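Local coordinates for flavin prenyltransferase UbiX (Methanocaldococcus jannaschii, PDB 6M8V), which probably catalyses the prenylation of FMN with dimethylallyl phosphate, making the prenylated flavin cofactor used by UbiD-type decarboxylases, at residues V5-A10 with L31-S36; Y60-F65 with S97-V102; I160-G165 with S176-W181. One frame throughout, in Å; residues are numbered along the deposited sequence.

Contact 1. Residues V5-A10 with L31-S36; sequences VCITGA and LIISNS. With FMN (flavin mononucleotide), chain B.
Val5 to Ile7 and Leu31 to Ile33 pair as neighbouring parallel strands, the axes of these short segments 4.8 Å apart at closest. Three backbone bonds join them: Ile32 N gives to Val5 O, Ile7 N to Ile32 O (2.9 Å), and Ser34 N to Ile7 O.

Apolar contacts lie on both faces of the sheet. On the one with Ile7, Leu31 and Ile33, Ile7 CG1 is turned back beside its own N (chi1 -42°), placing CD1 3.8 Å from Leu31 CD1 and 3.9 Å from Ile33 CG1, the two isoleucines side by side. Cutting Ile7 back to an alanine would remove CG1 and CD1 and would probably leave a gap between the Leu31 and Ile33 side chains. On the face of Cys6 and Ile32, Cys6 SG meets Ile32 CD1.

Polar groups gather past the strand ends. Ser34 OG donates to phosphate O1P of FMN at 2.7 Å, and Gly9 N points to the same oxygen, though that bond is modelled doubtfully short. Ser34, at the N-cap of helix 35-45, also caps Ala37 N.

The pair belongs to the beta-alpha-beta unit of strand 2-7, helix 13-22 and strand 28-33: helix 13-22 packs over Ile7 and Leu31, helix 100-110 over Cys6 and Ile32, and strands 78-84 and 58-61 continue the sheet outward.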
loop_
_atom_site.group_PDB
_atom_site.type_symbol
_atom_site.label_atom_id
_atom_site.label_comp_id
_atom_site.label_asym_id
_atom_site.label_seq_id
_atom_site.Cartn_x
_atom_site.Cartn_y
_atom_site.Cartn_z
ATOM N N VAL A 5 -19.909 18.949 -22.472
ATOM C CA VAL A 5 -18.762 18.658 -23.324
ATOM C C VAL A 5 -17.663 19.653 -22.983
ATOM O O VAL A 5 -17.870 20.870 -23.062
ATOM C CB VAL A 5 -19.131 18.720 -24.815
ATOM C CG1 VAL A 5 -17.881 18.594 -25.669
ATOM C CG2 VAL A 5 -20.126 17.624 -25.158
ATOM N N CYS A 6 -16.496 19.138 -22.593
ATOM C CA CYS A 6 -15.364 19.957 -22.176
ATOM C C CYS A 6 -14.194 19.685 -23.110
ATOM O O CYS A 6 -13.720 18.547 -23.193
ATOM C CB CYS A 6 -14.969 19.656 -20.726
ATOM S SG CYS A 6 -16.328 19.693 -19.512
ATOM N N ILE A 7 -13.722 20.725 -23.791
ATOM C CA ILE A 7 -12.599 20.629 -24.718
ATOM C C ILE A 7 -11.377 21.238 -24.048
ATOM O O ILE A 7 -11.383 22.420 -23.691
ATOM C CB ILE A 7 -12.892 21.339 -26.050
ATOM C CG1 ILE A 7 -14.319 21.040 -26.522
ATOM C CG2 ILE A 7 -11.864 20.933 -27.102
ATOM C CD1 ILE A 7 -14.667 21.658 -27.878
ATOM N N THR A 8 -10.321 20.447 -23.895
ATOM C CA THR A 8 -9.077 20.934 -23.311
ATOM C C THR A 8 -7.967 20.901 -24.352
ATOM O O THR A 8 -8.101 20.313 -25.429
ATOM C CB THR A 8 -8.680 20.121 -22.069
ATOM O OG1 THR A 8 -8.427 18.758 -22.432
ATOM C CG2 THR A 8 -9.780 20.173 -21.027
ATOM N N GLY A 9 -6.859 21.553 -24.014
ATOM C CA GLY A 9 -5.778 21.757 -24.958
ATOM C C GLY A 9 -4.932 20.536 -25.250
ATOM O O GLY A 9 -3.792 20.441 -24.801
ATOM N N ALA A 10 -5.472 19.592 -26.009
ATOM C CA ALA A 10 -4.687 18.468 -26.485
ATOM C C ALA A 10 -5.056 18.220 -27.936
ATOM O O ALA A 10 -6.118 18.636 -28.404
ATOM C CB ALA A 10 -4.910 17.208 -25.635
ATOM N N LEU A 31 -21.328 23.414 -23.306
ATOM C CA LEU A 31 -19.978 23.379 -23.846
ATOM C C LEU A 31 -19.068 24.306 -23.058
ATOM O O LEU A 31 -19.444 25.439 -22.739
ATOM C CB LEU A 31 -19.974 23.781 -25.322
ATOM C CG LEU A 31 -18.654 23.824 -26.094
ATOM C CD1 LEU A 31 -18.006 22.449 -26.177
ATOM C CD2 LEU A 31 -18.906 24.377 -27.485
ATOM N N ILE A 32 -17.875 23.811 -22.737
ATOM C CA ILE A 32 -16.805 24.614 -22.158
ATOM C C ILE A 32 -15.539 24.338 -22.958
ATOM O O ILE A 32 -15.227 23.179 -23.250
ATOM C CB ILE A 32 -16.577 24.295 -20.667
ATOM C CG1 ILE A 32 -17.908 24.179 -19.921
ATOM C CG2 ILE A 32 -15.685 25.354 -20.030
ATOM C CD1 ILE A 32 -17.794 23.496 -18.565
ATOM N N ILE A 33 -14.816 25.399 -23.311
ATOM C CA ILE A 33 -13.588 25.298 -24.095
ATOM C C ILE A 33 -12.497 26.054 -23.348
ATOM O O ILE A 33 -12.644 27.253 -23.079
ATOM C CB ILE A 33 -13.763 25.854 -25.521
ATOM C CG1 ILE A 33 -14.954 25.188 -26.216
ATOM C CG2 ILE A 33 -12.497 25.647 -26.338
ATOM C CD1 ILE A 33 -15.302 25.792 -27.572
ATOM N N SER A 34 -11.416 25.358 -23.002
ATOM C CA SER A 34 -10.319 26.015 -22.309
ATOM C C SER A 34 -9.555 26.927 -23.266
ATOM O O SER A 34 -9.612 26.775 -24.491
ATOM C CB SER A 34 -9.360 24.991 -21.703
ATOM O OG SER A 34 -8.623 24.328 -22.716
ATOM N N ASN A 35 -8.818 27.878 -22.685
ATOM C CA ASN A 35 -8.049 28.818 -23.498
ATOM C C ASN A 35 -7.059 28.091 -24.398
ATOM O O ASN A 35 -6.893 28.455 -25.566
ATOM C CB ASN A 35 -7.321 29.819 -22.600
ATOM C CG ASN A 35 -8.226 30.931 -22.117
ATOM O OD1 ASN A 35 -9.229 31.256 -22.756
ATOM N ND2 ASN A 35 -7.879 31.523 -20.979
ATOM N N SER A 36 -6.392 27.060 -23.872
ATOM C CA SER A 36 -5.461 26.284 -24.687
ATOM C C SER A 36 -6.178 25.598 -25.843
ATOM O O SER A 36 -5.661 25.554 -26.966
ATOM C CB SER A 36 -4.739 25.251 -23.823
ATOM O OG SER A 36 -3.972 25.877 -22.813
HETATM N N1 FMN B . -0.943 18.118 -23.916
HETATM C C2 FMN B . -1.321 16.795 -23.821
HETATM O O2 FMN B . -1.385 16.307 -22.704
HETATM N N3 FMN B . -1.619 16.031 -24.944
HETATM C C4 FMN B . -1.542 16.634 -26.193
HETATM O O4 FMN B . -1.800 16.024 -27.235
HETATM C C4A FMN B . -1.162 17.964 -26.290
HETATM N N5 FMN B . -1.088 18.530 -27.537
HETATM C C5A FMN B . -0.718 19.845 -27.658
HETATM C C6 FMN B . -0.655 20.391 -28.925
HETATM C C7 FMN B . -0.281 21.712 -29.076
HETATM C C7M FMN B . -0.221 22.292 -30.450
HETATM C C8 FMN B . 0.026 22.487 -27.965
HETATM C C8M FMN B . 0.422 23.917 -28.158
HETATM C C9 FMN B . -0.038 21.938 -26.688
HETATM C C9A FMN B . -0.412 20.608 -26.533
HETATM N N10 FMN B . -0.488 20.043 -25.272
HETATM C C10 FMN B . -0.859 18.714 -25.156
HETATM C "C1'" FMN B . -0.146 20.855 -24.048
HETATM C "C2'" FMN B . -1.383 21.303 -23.277
HETATM O "O2'" FMN B . -2.171 22.146 -24.088
HETATM C "C3'" FMN B . -1.013 22.057 -22.009
HETATM O "O3'" FMN B . -0.595 21.148 -21.012
HETATM C "C4'" FMN B . -2.177 22.919 -21.519
HETATM O "O4'" FMN B . -1.805 23.568 -20.326
HETATM C "C5'" FMN B . -3.467 22.138 -21.289
HETATM O "O5'" FMN B . -4.392 22.979 -20.626
HETATM P P FMN B . -5.981 22.691 -20.647
HETATM O O1P FMN B . -6.482 22.823 -22.057
HETATM O O2P FMN B . -6.216 21.274 -20.180
HETATM O O3P FMN B . -6.688 23.661 -19.734
#

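Contact 2. Residues Y60-F65 with S97-V102; sequences YENDDF and SANLIV. With FMN (flavin mononucleotide), chain C.
Asn62 carries its amide across to the start of helix 100-110 because CG stands nearly opposite the backbone N (chi1 -157°). Asn99 has CG tucked between its backbone N and carbonyl carbon (chi1 56°), which folds its amide back over the same helix end. The two amides pass at a slant, their planes 38° apart, with Asn62 CG 3.6 Å from Asn99 CB.

Between them the two asparagines take up N-H groups of the first helical turn. Asn62 accepts twice: its main-chain O from Leu100 N at 2.8 Å, with the donor tilted out of the carbonyl plane, and its OD1 from Ile101 N at 3.0 Å, nearly head-on. Asn99, the N-cap, receives Val102 N on OD1 at 2.9 Å. The side chain of Ile101 lies close to the Asn62 amide, Ile101 CG1 being 3.3 Å from Asn62 OD1. Leu100 sets its CD2 branch against Tyr60 CB and Glu61 O.

Phe65 adds a ring beside the chain before the helix. Its CZ comes 3.4 Å from Asn99 O, Ala98 O lies at the ring edge, and one ring face takes C3' of an FMN. That ribityl chain also bonds Ser97 O through O3' (2.7 Å).

The FMN's phosphate is held by the third subunit, which supplies Gly9 and Ser34. In this protein a helix N-cap reinforced from a neighbouring loop lies beside the flavin, and the FMN site itself is built between subunits, as in the UbiX family.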
loop_
_atom_site.group_PDB
_atom_site.type_symbol
_atom_site.label_atom_id
_atom_site.label_comp_id
_atom_site.label_asym_id
_atom_site.label_seq_id
_atom_site.Cartn_x
_atom_site.Cartn_y
_atom_site.Cartn_z
ATOM N N TYR A 60 -20.186 28.196 -21.697
ATOM C CA TYR A 60 -19.672 28.927 -20.549
ATOM C C TYR A 60 -18.157 29.024 -20.652
ATOM O O TYR A 60 -17.493 28.083 -21.097
ATOM C CB TYR A 60 -20.066 28.259 -19.227
ATOM C CG TYR A 60 -21.554 28.131 -19.011
ATOM C CD1 TYR A 60 -22.313 29.215 -18.573
ATOM C CD2 TYR A 60 -22.204 26.926 -19.239
ATOM C CE1 TYR A 60 -23.679 29.096 -18.371
ATOM C CE2 TYR A 60 -23.563 26.798 -19.039
ATOM C CZ TYR A 60 -24.298 27.884 -18.608
ATOM O OH TYR A 60 -25.652 27.747 -18.413
ATOM N N GLU A 61 -17.618 30.171 -20.248
ATOM C CA GLU A 61 -16.176 30.345 -20.230
ATOM C C GLU A 61 -15.561 29.480 -19.135
ATOM O O GLU A 61 -16.170 29.239 -18.090
ATOM C CB GLU A 61 -15.821 31.816 -20.012
ATOM C CG GLU A 61 -14.619 32.300 -20.813
ATOM C CD GLU A 61 -14.772 32.066 -22.304
ATOM O OE1 GLU A 61 -14.191 31.089 -22.817
ATOM O OE2 GLU A 61 -15.469 32.860 -22.964
ATOM N N ASN A 62 -14.340 29.004 -19.386
ATOM C CA ASN A 62 -13.682 28.121 -18.430
ATOM C C ASN A 62 -13.367 28.815 -17.112
ATOM O O ASN A 62 -13.054 28.131 -16.134
ATOM C CB ASN A 62 -12.398 27.544 -19.033
ATOM C CG ASN A 62 -11.964 26.241 -18.359
ATOM O OD1 ASN A 62 -12.749 25.597 -17.659
ATOM N ND2 ASN A 62 -10.713 25.846 -18.579
ATOM N N ASP A 63 -13.454 30.143 -17.052
ATOM C CA ASP A 63 -13.209 30.869 -15.814
ATOM C C ASP A 63 -14.486 31.439 -15.207
ATOM O O ASP A 63 -14.415 32.208 -14.244
ATOM C CB ASP A 63 -12.183 31.980 -16.041
ATOM C CG ASP A 63 -12.614 32.978 -17.108
ATOM O OD1 ASP A 63 -13.679 32.789 -17.734
ATOM O OD2 ASP A 63 -11.870 33.955 -17.321
ATOM N N ASP A 64 -15.652 31.069 -15.735
ATOM C CA ASP A 64 -16.926 31.614 -15.266
ATOM C C ASP A 64 -17.477 30.712 -14.165
ATOM O O ASP A 64 -18.336 29.856 -14.382
ATOM C CB ASP A 64 -17.905 31.749 -16.424
ATOM C CG ASP A 64 -19.260 32.281 -15.989
ATOM O OD1 ASP A 64 -19.367 32.807 -14.857
ATOM O OD2 ASP A 64 -20.222 32.165 -16.782
ATOM N N PHE A 65 -16.977 30.923 -12.948
ATOM C CA PHE A 65 -17.427 30.085 -11.844
ATOM C C PHE A 65 -18.840 30.427 -11.401
ATOM O O PHE A 65 -19.465 29.631 -10.694
ATOM C CB PHE A 65 -16.449 30.177 -10.673
ATOM C CG PHE A 65 -15.377 29.127 -10.713
ATOM C CD1 PHE A 65 -15.698 27.785 -10.556
ATOM C CD2 PHE A 65 -14.052 29.475 -10.930
ATOM C CE1 PHE A 65 -14.718 26.814 -10.604
ATOM C CE2 PHE A 65 -13.063 28.506 -10.976
ATOM C CZ PHE A 65 -13.397 27.173 -10.813
ATOM N N SER A 97 -9.787 21.794 -8.810
ATOM C CA SER A 97 -10.834 22.409 -9.621
ATOM C C SER A 97 -10.594 23.918 -9.704
ATOM O O SER A 97 -11.332 24.733 -9.151
ATOM C CB SER A 97 -12.204 22.078 -9.046
ATOM O OG SER A 97 -12.215 22.233 -7.637
ATOM N N ALA A 98 -9.533 24.285 -10.430
ATOM C CA ALA A 98 -9.174 25.688 -10.604
ATOM C C ALA A 98 -9.870 26.346 -11.787
ATOM O O ALA A 98 -9.694 27.552 -11.992
ATOM C CB ALA A 98 -7.657 25.843 -10.768
ATOM N N ASN A 99 -10.637 25.592 -12.572
ATOM C CA ASN A 99 -11.435 26.140 -13.660
ATOM C C ASN A 99 -12.780 25.429 -13.668
ATOM O O ASN A 99 -13.028 24.521 -12.866
ATOM C CB ASN A 99 -10.716 26.011 -15.011
ATOM C CG ASN A 99 -10.332 24.579 -15.343
ATOM O OD1 ASN A 99 -11.119 23.651 -15.162
ATOM N ND2 ASN A 99 -9.116 24.396 -15.841
ATOM N N LEU A 100 -13.653 25.831 -14.597
ATOM C CA LEU A 100 -15.005 25.280 -14.608
ATOM C C LEU A 100 -15.019 23.826 -15.069
ATOM O O LEU A 100 -15.828 23.032 -14.579
ATOM C CB LEU A 100 -15.920 26.131 -15.494
ATOM C CG LEU A 100 -17.410 25.750 -15.494
ATOM C CD1 LEU A 100 -18.014 25.941 -14.115
ATOM C CD2 LEU A 100 -18.217 26.532 -16.540
ATOM N N ILE A 101 -14.127 23.459 -15.992
ATOM C CA ILE A 101 -14.095 22.086 -16.493
ATOM C C ILE A 101 -13.827 21.103 -15.353
ATOM O O ILE A 101 -14.589 20.156 -15.135
ATOM C CB ILE A 101 -13.055 21.953 -17.619
ATOM C CG1 ILE A 101 -13.593 22.605 -18.901
ATOM C CG2 ILE A 101 -12.710 20.483 -17.857
ATOM C CD1 ILE A 101 -12.614 22.589 -20.066
ATOM N N VAL A 102 -12.739 21.316 -14.609
ATOM C CA VAL A 102 -12.402 20.405 -13.519
ATOM C C VAL A 102 -13.455 20.471 -12.421
ATOM O O VAL A 102 -13.756 19.461 -11.775
ATOM C CB VAL A 102 -10.988 20.722 -12.986
ATOM C CG1 VAL A 102 -10.550 19.696 -11.925
ATOM C CG2 VAL A 102 -10.005 20.758 -14.127
HETATM N N1 FMN C . -15.965 25.042 -4.381
HETATM C C2 FMN C . -15.981 24.186 -3.299
HETATM O O2 FMN C . -15.107 23.336 -3.240
HETATM N N3 FMN C . -16.951 24.273 -2.307
HETATM C C4 FMN C . -17.919 25.263 -2.412
HETATM O O4 FMN C . -18.806 25.409 -1.566
HETATM C C4A FMN C . -17.903 26.124 -3.500
HETATM N N5 FMN C . -18.875 27.087 -3.581
HETATM C C5A FMN C . -18.879 27.952 -4.645
HETATM C C6 FMN C . -19.868 28.915 -4.701
HETATM C C7 FMN C . -19.896 29.796 -5.763
HETATM C C7M FMN C . -20.967 30.835 -5.810
HETATM C C8 FMN C . -18.939 29.719 -6.766
HETATM C C8M FMN C . -18.991 30.691 -7.904
HETATM C C9 FMN C . -17.942 28.750 -6.712
HETATM C C9A FMN C . -17.911 27.860 -5.644
HETATM N N10 FMN C . -16.926 26.892 -5.566
HETATM C C10 FMN C . -16.929 26.019 -4.490
HETATM C "C1'" FMN C . -15.882 26.774 -6.647
HETATM C "C2'" FMN C . -14.532 27.343 -6.225
HETATM O "O2'" FMN C . -14.658 28.723 -5.963
HETATM C "C3'" FMN C . -13.477 27.148 -7.303
HETATM O "O3'" FMN C . -13.028 25.808 -7.301
HETATM C "C4'" FMN C . -12.313 28.122 -7.119
HETATM O "O4'" FMN C . -11.344 27.881 -8.113
HETATM C "C5'" FMN C . -11.657 28.044 -5.744
HETATM O "O5'" FMN C . -10.466 28.809 -5.768
HETATM P P FMN C . -9.773 29.359 -4.417
HETATM O O1P FMN C . -10.696 30.345 -3.762
HETATM O O2P FMN C . -9.564 28.194 -3.479
HETATM O O3P FMN C . -8.449 30.001 -4.747
#

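Contact 3. Residues I160-G165 with S176-W181; sequences INFVVG and SLFKRW. With FMN (flavin mononucleotide), chain D.
Asn161 O receives the helical bond from Gly165 N at 2.8 Å, while Leu177 CB, from the C-terminal segment, rests 3.7 Å from the same oxygen. In return Leu177 O lies 3.6 Å from Asn161 CB. No hydrogen bond crosses between the segments; the polar end of Asn161 turns elsewhere, OD1 bonding Arg18.

Two aromatic rings meet here. Phe178 has CG between its backbone N and carbonyl carbon (chi1 63°), which sets the ring down on the helix. Phe162 directs its edge at the face of Phe178 in a T-shaped pair, ring centres 5.0 Å apart and planes at 66°; CD1 of one ring is 3.6 Å from CD1 of the other. Gly165 has no side chain, and Phe178 CE2 settles 3.6 Å from its carbonyl C, directly on the backbone.

This is helix 156-171, the last helix of the flavoprotein fold, with the tail after it folding back along its surface. Tyr150, whose side chain lies by Phe162, and Arg166, whose side chain lies by Phe178, are predicted to bind dimethylallyl phosphate. Leu177 extends the apolar packing, its CD1 branch reaching Val164 CG1 at 3.8 Å.

Further along, Arg180 forms a salt bridge with Asp169, and Trp181 bonds Ser67 of the fourth subunit through NE1. Methyl C7M of an FMN lies over one face of the Trp181 ring, 3.3 Å from Trp181 CH2; the phosphate end of that FMN is held by the fifth subunit.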
loop_
_atom_site.group_PDB
_atom_site.type_symbol
_atom_site.label_atom_id
_atom_site.label_comp_id
_atom_site.label_asym_id
_atom_site.label_seq_id
_atom_site.Cartn_x
_atom_site.Cartn_y
_atom_site.Cartn_z
ATOM N N ILE A 160 -12.755 9.047 -37.167
ATOM C CA ILE A 160 -13.370 9.966 -36.210
ATOM C C ILE A 160 -14.759 9.479 -35.811
ATOM O O ILE A 160 -15.164 9.597 -34.649
ATOM C CB ILE A 160 -13.422 11.392 -36.790
ATOM C CG1 ILE A 160 -12.060 11.792 -37.356
ATOM C CG2 ILE A 160 -13.878 12.384 -35.729
ATOM C CD1 ILE A 160 -10.939 11.718 -36.348
ATOM N N ASN A 161 -15.508 8.920 -36.764
ATOM C CA ASN A 161 -16.866 8.479 -36.466
ATOM C C ASN A 161 -16.880 7.209 -35.623
ATOM O O ASN A 161 -17.831 6.982 -34.867
ATOM C CB ASN A 161 -17.648 8.266 -37.766
ATOM C CG ASN A 161 -18.067 9.572 -38.411
ATOM O OD1 ASN A 161 -18.140 10.605 -37.750
ATOM N ND2 ASN A 161 -18.350 9.531 -39.710
ATOM N N PHE A 162 -15.854 6.365 -35.747
ATOM C CA PHE A 162 -15.741 5.219 -34.847
ATOM C C PHE A 162 -15.581 5.680 -33.403
ATOM O O PHE A 162 -16.309 5.234 -32.507
ATOM C CB PHE A 162 -14.562 4.331 -35.256
ATOM C CG PHE A 162 -14.313 3.185 -34.308
ATOM C CD1 PHE A 162 -14.927 1.962 -34.508
ATOM C CD2 PHE A 162 -13.475 3.337 -33.209
ATOM C CE1 PHE A 162 -14.711 0.912 -33.638
ATOM C CE2 PHE A 162 -13.258 2.292 -32.333
ATOM C CZ PHE A 162 -13.877 1.076 -32.549
ATOM N N VAL A 163 -14.617 6.571 -33.161
ATOM C CA VAL A 163 -14.363 7.064 -31.810
ATOM C C VAL A 163 -15.613 7.724 -31.238
ATOM O O VAL A 163 -16.004 7.468 -30.093
ATOM C CB VAL A 163 -13.165 8.029 -31.812
ATOM C CG1 VAL A 163 -12.981 8.656 -30.431
ATOM C CG2 VAL A 163 -11.893 7.300 -32.256
ATOM N N VAL A 164 -16.264 8.575 -32.035
ATOM C CA VAL A 164 -17.439 9.293 -31.550
ATOM C C VAL A 164 -18.602 8.332 -31.321
ATOM O O VAL A 164 -19.341 8.454 -30.334
ATOM C CB VAL A 164 -17.805 10.424 -32.531
ATOM C CG1 VAL A 164 -19.164 11.025 -32.188
ATOM C CG2 VAL A 164 -16.723 11.500 -32.513
ATOM N N GLY A 165 -18.780 7.356 -32.216
ATOM C CA GLY A 165 -19.823 6.363 -32.013
ATOM C C GLY A 165 -19.652 5.598 -30.715
ATOM O O GLY A 165 -20.627 5.321 -30.010
ATOM N N SER A 176 -25.636 4.683 -35.468
ATOM C CA SER A 176 -25.071 3.834 -36.509
ATOM C C SER A 176 -23.858 4.501 -37.150
ATOM O O SER A 176 -23.634 4.403 -38.359
ATOM C CB SER A 176 -26.122 3.489 -37.564
ATOM O OG SER A 176 -26.783 4.655 -38.030
ATOM N N LEU A 177 -23.054 5.187 -36.332
ATOM C CA LEU A 177 -21.931 5.968 -36.842
ATOM C C LEU A 177 -20.798 5.105 -37.387
ATOM O O LEU A 177 -19.982 5.603 -38.173
ATOM C CB LEU A 177 -21.385 6.885 -35.742
ATOM C CG LEU A 177 -22.165 8.171 -35.457
ATOM C CD1 LEU A 177 -21.494 8.971 -34.352
ATOM C CD2 LEU A 177 -22.304 9.009 -36.720
ATOM N N PHE A 178 -20.710 3.840 -36.989
ATOM C CA PHE A 178 -19.627 2.983 -37.450
ATOM C C PHE A 178 -20.155 1.578 -37.684
ATOM O O PHE A 178 -21.177 1.171 -37.122
ATOM C CB PHE A 178 -18.449 2.964 -36.458
ATOM C CG PHE A 178 -18.791 2.403 -35.098
ATOM C CD1 PHE A 178 -18.455 1.098 -34.767
ATOM C CD2 PHE A 178 -19.431 3.186 -34.147
ATOM C CE1 PHE A 178 -18.761 0.582 -33.517
ATOM C CE2 PHE A 178 -19.744 2.675 -32.897
ATOM C CZ PHE A 178 -19.405 1.372 -32.582
ATOM N N LYS A 179 -19.453 0.842 -38.543
ATOM C CA LYS A 179 -19.773 -0.561 -38.789
ATOM C C LYS A 179 -19.291 -1.387 -37.604
ATOM O O LYS A 179 -18.083 -1.526 -37.385
ATOM C CB LYS A 179 -19.131 -1.031 -40.091
ATOM C CG LYS A 179 -19.454 -0.154 -41.288
ATOM C CD LYS A 179 -18.614 -0.531 -42.499
ATOM C CE LYS A 179 -18.977 0.323 -43.705
ATOM N NZ LYS A 179 -20.416 0.190 -44.066
ATOM N N ARG A 180 -20.230 -1.927 -36.833
ATOM C CA ARG A 180 -19.893 -2.628 -35.607
ATOM C C ARG A 180 -19.214 -3.959 -35.927
ATOM O O ARG A 180 -19.096 -4.371 -37.085
ATOM C CB ARG A 180 -21.143 -2.808 -34.750
ATOM C CG ARG A 180 -21.748 -1.479 -34.335
ATOM C CD ARG A 180 -22.969 -1.641 -33.453
ATOM N NE ARG A 180 -23.557 -0.342 -33.139
ATOM C CZ ARG A 180 -23.160 0.438 -32.137
ATOM N NH1 ARG A 180 -22.170 0.049 -31.343
ATOM N NH2 ARG A 180 -23.752 1.605 -31.927
ATOM N N TRP A 181 -18.751 -4.637 -34.871
ATOM C CA TRP A 181 -17.913 -5.819 -35.052
ATOM C C TRP A 181 -18.660 -6.924 -35.793
ATOM O O TRP A 181 -18.131 -7.522 -36.738
ATOM C CB TRP A 181 -17.409 -6.305 -33.693
ATOM C CG TRP A 181 -17.010 -7.752 -33.639
ATOM C CD1 TRP A 181 -17.371 -8.659 -32.686
ATOM C CD2 TRP A 181 -16.167 -8.457 -34.563
ATOM N NE1 TRP A 181 -16.812 -9.882 -32.960
ATOM C CE2 TRP A 181 -16.072 -9.785 -34.109
ATOM C CE3 TRP A 181 -15.487 -8.095 -35.733
ATOM C CZ2 TRP A 181 -15.330 -10.750 -34.780
ATOM C CZ3 TRP A 181 -14.762 -9.058 -36.404
ATOM C CH2 TRP A 181 -14.688 -10.371 -35.925
HETATM N N1 FMN D . -8.640 -7.753 -27.684
HETATM C C2 FMN D . -8.161 -6.539 -27.237
HETATM O O2 FMN D . -7.682 -6.501 -26.116
HETATM N N3 FMN D . -8.218 -5.393 -28.022
HETATM C C4 FMN D . -8.763 -5.488 -29.296
HETATM O O4 FMN D . -8.839 -4.516 -30.054
HETATM C C4A FMN D . -9.244 -6.709 -29.745
HETATM N N5 FMN D . -9.784 -6.771 -31.004
HETATM C C5A FMN D . -10.263 -7.968 -31.472
HETATM C C6 FMN D . -10.798 -8.004 -32.745
HETATM C C7 FMN D . -11.292 -9.195 -33.239
HETATM C C7M FMN D . -11.863 -9.223 -34.618
HETATM C C8 FMN D . -11.249 -10.348 -32.467
HETATM C C8M FMN D . -11.786 -11.627 -33.030
HETATM C C9 FMN D . -10.710 -10.314 -31.184
HETATM C C9A FMN D . -10.213 -9.116 -30.683
HETATM N N10 FMN D . -9.668 -9.059 -29.413
HETATM C C10 FMN D . -9.188 -7.848 -28.944
HETATM C "C1'" FMN D . -9.621 -10.291 -28.544
HETATM C "C2'" FMN D . -8.228 -10.908 -28.476
HETATM O "O2'" FMN D . -7.830 -11.330 -29.761
HETATM C "C3'" FMN D . -8.189 -12.105 -27.538
HETATM O "O3'" FMN D . -8.172 -11.665 -26.196
HETATM C "C4'" FMN D . -6.990 -13.005 -27.841
HETATM O "O4'" FMN D . -6.971 -14.076 -26.928
HETATM C "C5'" FMN D . -5.649 -12.279 -27.797
HETATM O "O5'" FMN D . -4.613 -13.240 -27.860
HETATM P P FMN D . -3.113 -12.855 -28.320
HETATM O O1P FMN D . -3.141 -12.416 -29.755
HETATM O O2P FMN D . -2.633 -11.703 -27.469
HETATM O O3P FMN D . -2.203 -14.045 -28.141
#

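In the fold
Contacts 1 and 2 are neighbours, centres about 10 Å apart, and both reach the same sheet: Leu31 O and Tyr60 N, 3.0 Å apart, probably bond strand 28-33 to strand 58-61, and Ser34 CB packs against Asn62 ND2. Contact 3 stands on the other side of the chain's centre, its own centre about 23 Å from that of contact 1 and about 31 Å from that of contact 2; the nearest atoms of contacts 2 and 3 are about 17 Å apart. Each contact meets a different FMN. Contact 1 holds the phosphate end of one, whereas contacts 2 and 3 reach flavins whose phosphates are bound by other subunits, so one chain contributes to three sites of the twelve-chain assembly.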